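Local coordinates for Non-structural protein NS1 (PDB 4R94) that nicks viral DNA at the replication origin and, in its full-length form, unwinds it as a helicase to initiate and direct parvoviral replication, at residues Q23-N32 against Q124-G134. Sequence-based numbering, arbitrary orientation.
With MG (magnesium ion), chain B.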
loop_
_atom_site.group_PDB
_atom_site.type_symbol
_atom_site.label_atom_id
_atom_site.label_comp_id
_atom_site.label_asym_id
_atom_site.label_seq_id
_atom_site.Cartn_x
_atom_site.Cartn_y
_atom_site.Cartn_z
ATOM N N GLN A 23 -2.329 -18.751 -3.940
ATOM C CA GLN A 23 -1.026 -18.552 -3.338
ATOM C C GLN A 23 -1.170 -17.859 -1.987
ATOM O O GLN A 23 -1.777 -16.796 -1.894
ATOM C CB GLN A 23 -0.122 -17.748 -4.255
ATOM C CG GLN A 23 1.319 -17.885 -3.855
ATOM C CD GLN A 23 2.038 -16.573 -3.875
ATOM O OE1 GLN A 23 1.731 -15.699 -4.689
ATOM N NE2 GLN A 23 2.996 -16.410 -2.969
ATOM N N GLU A 24 -0.633 -18.475 -0.934
ATOM C CA GLU A 24 -0.714 -17.888 0.402
ATOM C C GLU A 24 0.218 -16.687 0.483
ATOM O O GLU A 24 1.355 -16.745 0.010
ATOM C CB GLU A 24 -0.363 -18.913 1.490
ATOM C CG GLU A 24 -1.511 -19.864 1.827
ATOM C CD GLU A 24 -1.216 -20.758 3.031
ATOM O OE1 GLU A 24 -0.455 -21.732 2.876
ATOM O OE2 GLU A 24 -1.745 -20.486 4.130
ATOM N N VAL A 25 -0.294 -15.589 1.037
ATOM C CA VAL A 25 0.485 -14.350 1.173
ATOM C C VAL A 25 0.131 -13.661 2.487
ATOM O O VAL A 25 -0.955 -13.853 3.022
ATOM C CB VAL A 25 0.238 -13.349 0.004
ATOM C CG1 VAL A 25 0.723 -13.911 -1.338
ATOM C CG2 VAL A 25 -1.218 -12.954 -0.080
ATOM N N PHE A 26 1.044 -12.841 2.999
ATOM C CA PHE A 26 0.728 -11.980 4.128
ATOM C C PHE A 26 -0.172 -10.828 3.687
ATOM O O PHE A 26 -0.138 -10.398 2.533
ATOM C CB PHE A 26 1.984 -11.363 4.746
ATOM C CG PHE A 26 2.966 -12.353 5.319
ATOM C CD1 PHE A 26 2.553 -13.398 6.128
ATOM C CD2 PHE A 26 4.321 -12.190 5.080
ATOM C CE1 PHE A 26 3.489 -14.286 6.667
ATOM C CE2 PHE A 26 5.250 -13.073 5.609
ATOM C CZ PHE A 26 4.826 -14.127 6.400
ATOM N N SER A 27 -0.936 -10.299 4.632
ATOM C CA SER A 27 -1.723 -9.101 4.410
ATOM C C SER A 27 -1.287 -8.039 5.400
ATOM O O SER A 27 -1.356 -8.246 6.617
ATOM C CB SER A 27 -3.218 -9.409 4.565
ATOM O OG SER A 27 -3.985 -8.208 4.623
ATOM N N PHE A 28 -0.772 -6.926 4.879
ATOM C CA PHE A 28 -0.374 -5.782 5.701
ATOM C C PHE A 28 -1.192 -4.539 5.370
ATOM O O PHE A 28 -1.708 -4.398 4.264
ATOM C CB PHE A 28 1.106 -5.414 5.486
ATOM C CG PHE A 28 2.073 -6.506 5.825
ATOM C CD1 PHE A 28 2.428 -6.752 7.143
ATOM C CD2 PHE A 28 2.654 -7.269 4.819
ATOM C CE1 PHE A 28 3.331 -7.734 7.457
ATOM C CE2 PHE A 28 3.571 -8.270 5.132
ATOM C CZ PHE A 28 3.885 -8.513 6.459
ATOM N N VAL A 29 -1.301 -3.627 6.327
ATOM C CA VAL A 29 -1.774 -2.280 6.034
ATOM C C VAL A 29 -0.740 -1.277 6.530
ATOM O O VAL A 29 -0.283 -1.342 7.677
ATOM C CB VAL A 29 -3.145 -1.985 6.679
ATOM C CG1 VAL A 29 -3.555 -0.559 6.416
ATOM C CG2 VAL A 29 -4.193 -2.929 6.112
ATOM N N PHE A 30 -0.340 -0.383 5.629
ATOM C CA PHE A 30 0.537 0.735 5.955
ATOM C C PHE A 30 -0.358 1.928 6.196
ATOM O O PHE A 30 -1.249 2.223 5.387
ATOM C CB PHE A 30 1.522 1.020 4.817
ATOM C CG PHE A 30 2.650 0.011 4.693
ATOM C CD1 PHE A 30 2.412 -1.279 4.230
ATOM C CD2 PHE A 30 3.955 0.387 4.990
ATOM C CE1 PHE A 30 3.458 -2.190 4.095
ATOM C CE2 PHE A 30 5.006 -0.509 4.852
ATOM C CZ PHE A 30 4.765 -1.796 4.408
ATOM N N LYS A 31 -0.146 2.617 7.308
ATOM C CA LYS A 31 -0.988 3.784 7.577
ATOM C C LYS A 31 -0.227 4.858 8.311
ATOM O O LYS A 31 0.963 4.724 8.574
ATOM C CB LYS A 31 -2.221 3.374 8.384
ATOM C CG LYS A 31 -1.889 2.867 9.757
ATOM C CD LYS A 31 -3.132 2.255 10.403
ATOM C CE LYS A 31 -2.786 1.527 11.680
ATOM N NZ LYS A 31 -3.979 0.766 12.186
ATOM N N ASN A 32 -0.916 5.941 8.622
ATOM C CA ASN A 32 -0.387 6.883 9.601
ATOM C C ASN A 32 -1.560 7.398 10.410
ATOM O O ASN A 32 -2.718 7.114 10.097
ATOM C CB ASN A 32 0.428 8.020 8.965
ATOM C CG ASN A 32 -0.340 8.831 7.931
ATOM O OD1 ASN A 32 -1.553 8.970 7.993
ATOM N ND2 ASN A 32 0.397 9.408 6.989
ATOM N N GLN A 124 -10.441 6.053 9.180
ATOM C CA GLN A 124 -8.987 6.254 9.239
ATOM C C GLN A 124 -8.401 7.082 8.096
ATOM O O GLN A 124 -7.274 7.556 8.203
ATOM C CB GLN A 124 -8.266 4.906 9.269
ATOM C CG GLN A 124 -8.320 4.149 7.947
ATOM C CD GLN A 124 -7.574 2.829 8.002
ATOM O OE1 GLN A 124 -6.398 2.787 8.363
ATOM N NE2 GLN A 124 -8.260 1.737 7.653
ATOM N N GLY A 125 -9.135 7.245 7.002
ATOM C CA GLY A 125 -8.613 8.000 5.879
ATOM C C GLY A 125 -7.604 7.179 5.100
ATOM O O GLY A 125 -7.813 5.984 4.918
ATOM N N TRP A 126 -6.517 7.808 4.657
ATOM C CA TRP A 126 -5.572 7.132 3.760
ATOM C C TRP A 126 -4.928 5.937 4.430
ATOM O O TRP A 126 -4.494 6.010 5.579
ATOM C CB TRP A 126 -4.461 8.071 3.262
ATOM C CG TRP A 126 -3.411 7.256 2.563
ATOM C CD1 TRP A 126 -3.421 6.857 1.253
ATOM C CD2 TRP A 126 -2.237 6.685 3.153
ATOM N NE1 TRP A 126 -2.307 6.088 0.989
ATOM C CE2 TRP A 126 -1.572 5.960 2.140
ATOM C CE3 TRP A 126 -1.671 6.735 4.432
ATOM C CZ2 TRP A 126 -0.372 5.264 2.378
ATOM C CZ3 TRP A 126 -0.479 6.050 4.666
ATOM C CH2 TRP A 126 0.152 5.322 3.640
ATOM N N HIS A 127 -4.854 4.834 3.692
ATOM C CA HIS A 127 -4.065 3.682 4.114
ATOM C C HIS A 127 -3.709 2.880 2.883
ATOM O O HIS A 127 -4.273 3.097 1.814
ATOM C CB HIS A 127 -4.816 2.822 5.127
ATOM C CG HIS A 127 -6.116 2.284 4.629
ATOM N ND1 HIS A 127 -7.234 3.076 4.441
ATOM C CD2 HIS A 127 -6.482 1.028 4.286
ATOM C CE1 HIS A 127 -8.234 2.321 4.023
ATOM N NE2 HIS A 127 -7.803 1.077 3.908
ATOM N N CYS A 128 -2.774 1.950 3.030
ATOM C CA CYS A 128 -2.305 1.198 1.879
ATOM C C CYS A 128 -2.231 -0.286 2.208
ATOM O O CYS A 128 -1.474 -0.707 3.084
ATOM C CB CYS A 128 -0.943 1.757 1.424
ATOM S SG CYS A 128 -0.342 0.971 -0.065
ATOM N N HIS A 129 -3.060 -1.069 1.529
ATOM C CA HIS A 129 -3.011 -2.514 1.637
ATOM C C HIS A 129 -1.845 -3.085 0.852
ATOM O O HIS A 129 -1.596 -2.693 -0.286
ATOM C CB HIS A 129 -4.302 -3.124 1.119
ATOM C CG HIS A 129 -5.487 -2.794 1.953
ATOM N ND1 HIS A 129 -5.904 -3.600 2.986
ATOM C CD2 HIS A 129 -6.348 -1.750 1.904
ATOM C CE1 HIS A 129 -6.986 -3.075 3.536
ATOM N NE2 HIS A 129 -7.271 -1.949 2.904
ATOM N N VAL A 130 -1.143 -4.017 1.472
ATOM C CA VAL A 130 -0.119 -4.792 0.786
ATOM C C VAL A 130 -0.336 -6.283 0.986
ATOM O O VAL A 130 -0.396 -6.765 2.120
ATOM C CB VAL A 130 1.292 -4.433 1.274
ATOM C CG1 VAL A 130 2.341 -5.284 0.528
ATOM C CG2 VAL A 130 1.536 -2.953 1.112
ATOM N N LEU A 131 -0.428 -7.011 -0.120
ATOM C CA LEU A 131 -0.363 -8.469 -0.070
ATOM C C LEU A 131 1.009 -8.871 -0.569
ATOM O O LEU A 131 1.438 -8.390 -1.614
ATOM C CB LEU A 131 -1.453 -9.104 -0.943
ATOM C CG LEU A 131 -2.899 -8.705 -0.639
ATOM C CD1 LEU A 131 -3.851 -9.491 -1.563
ATOM C CD2 LEU A 131 -3.238 -8.916 0.837
ATOM N N ILE A 132 1.706 -9.740 0.149
ATOM C CA ILE A 132 3.032 -10.145 -0.315
ATOM C C ILE A 132 3.393 -11.546 0.167
ATOM O O ILE A 132 3.163 -11.901 1.333
ATOM C CB ILE A 132 4.126 -9.129 0.145
ATOM C CG1 ILE A 132 5.500 -9.504 -0.416
ATOM C CG2 ILE A 132 4.162 -9.011 1.665
ATOM C CD1 ILE A 132 6.508 -8.374 -0.317
ATOM N N GLY A 133 3.954 -12.340 -0.740
ATOM C CA GLY A 133 4.360 -13.690 -0.405
ATOM C C GLY A 133 5.157 -14.327 -1.524
ATOM O O GLY A 133 5.507 -13.682 -2.525
ATOM N N GLY A 134 5.443 -15.613 -1.354
ATOM C CA GLY A 134 6.189 -16.354 -2.350
ATOM C C GLY A 134 6.869 -17.546 -1.708
ATOM O O GLY A 134 6.650 -17.828 -0.536
HETATM MG MG MG B . -9.054 -0.679 3.209
HETATM O O HOH W 1 3.833 -19.352 -1.363
HETATM O O HOH W 2 4.001 -16.835 1.029
HETATM O O HOH W 3 -3.961 -5.748 3.287
HETATM O O HOH W 4 -5.162 7.212 9.429
HETATM O O HOH W 5 -4.118 8.211 7.313
HETATM O O HOH W 6 -9.158 -1.139 5.269
HETATM O O HOH W 7 -10.752 0.632 3.215
HETATM O O HOH W 8 -10.247 -2.333 2.989
#
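The carbonyl oxygen of F28 is gripped from two directions: V130 N donates a nearly straight hydrogen bond of 2.9 Å to F28 O, and a water gives it a second one. That water also bonds S27 OG and accepts from H129 ND1 at 2.9 Å, lying in the imidazole plane. H129 is thereby held at both nitrogens, because its NE2 binds magnesium at 2.2 Å. H127 is built alike: its NE2 ligates the same ion, and ND1 donates in the ring plane to G125 O at 3.0 Å, which fixes the ring's rotation. Imidazole suits both places, one nitrogen serving the metal and the other an acceptor. V29 packs its two methyls against the pair, CG1 on H127 CB and CG2 alongside H129 ND1. The strands 24-31 and 125-134 run antiparallel in the central sheet of the HUH-type nickase domain. H127, C128 and H129 match the RCR-2 (HUH) motif; E119 and three waters complete the magnesium's six ligands, and the nucleophile Y210 lies near H129. The opposite face is apolar; F30 and V130 lie against V94 of helix 81-104, and F30 also meets W153 edge-to-face. The F28 ring meets I132 CG2 with its edge, CE2 approaching to 3.6 Å. With CG anti to the carbonyl carbon (chi1 -74°), the F30 ring reaches back toward the F28–V130 pair, where F30 CE1 touches V130 CG2 at 3.6 Å. At the far end G133, lacking a side chain, lets V25 CG1 settle 3.6 Å from G133 N.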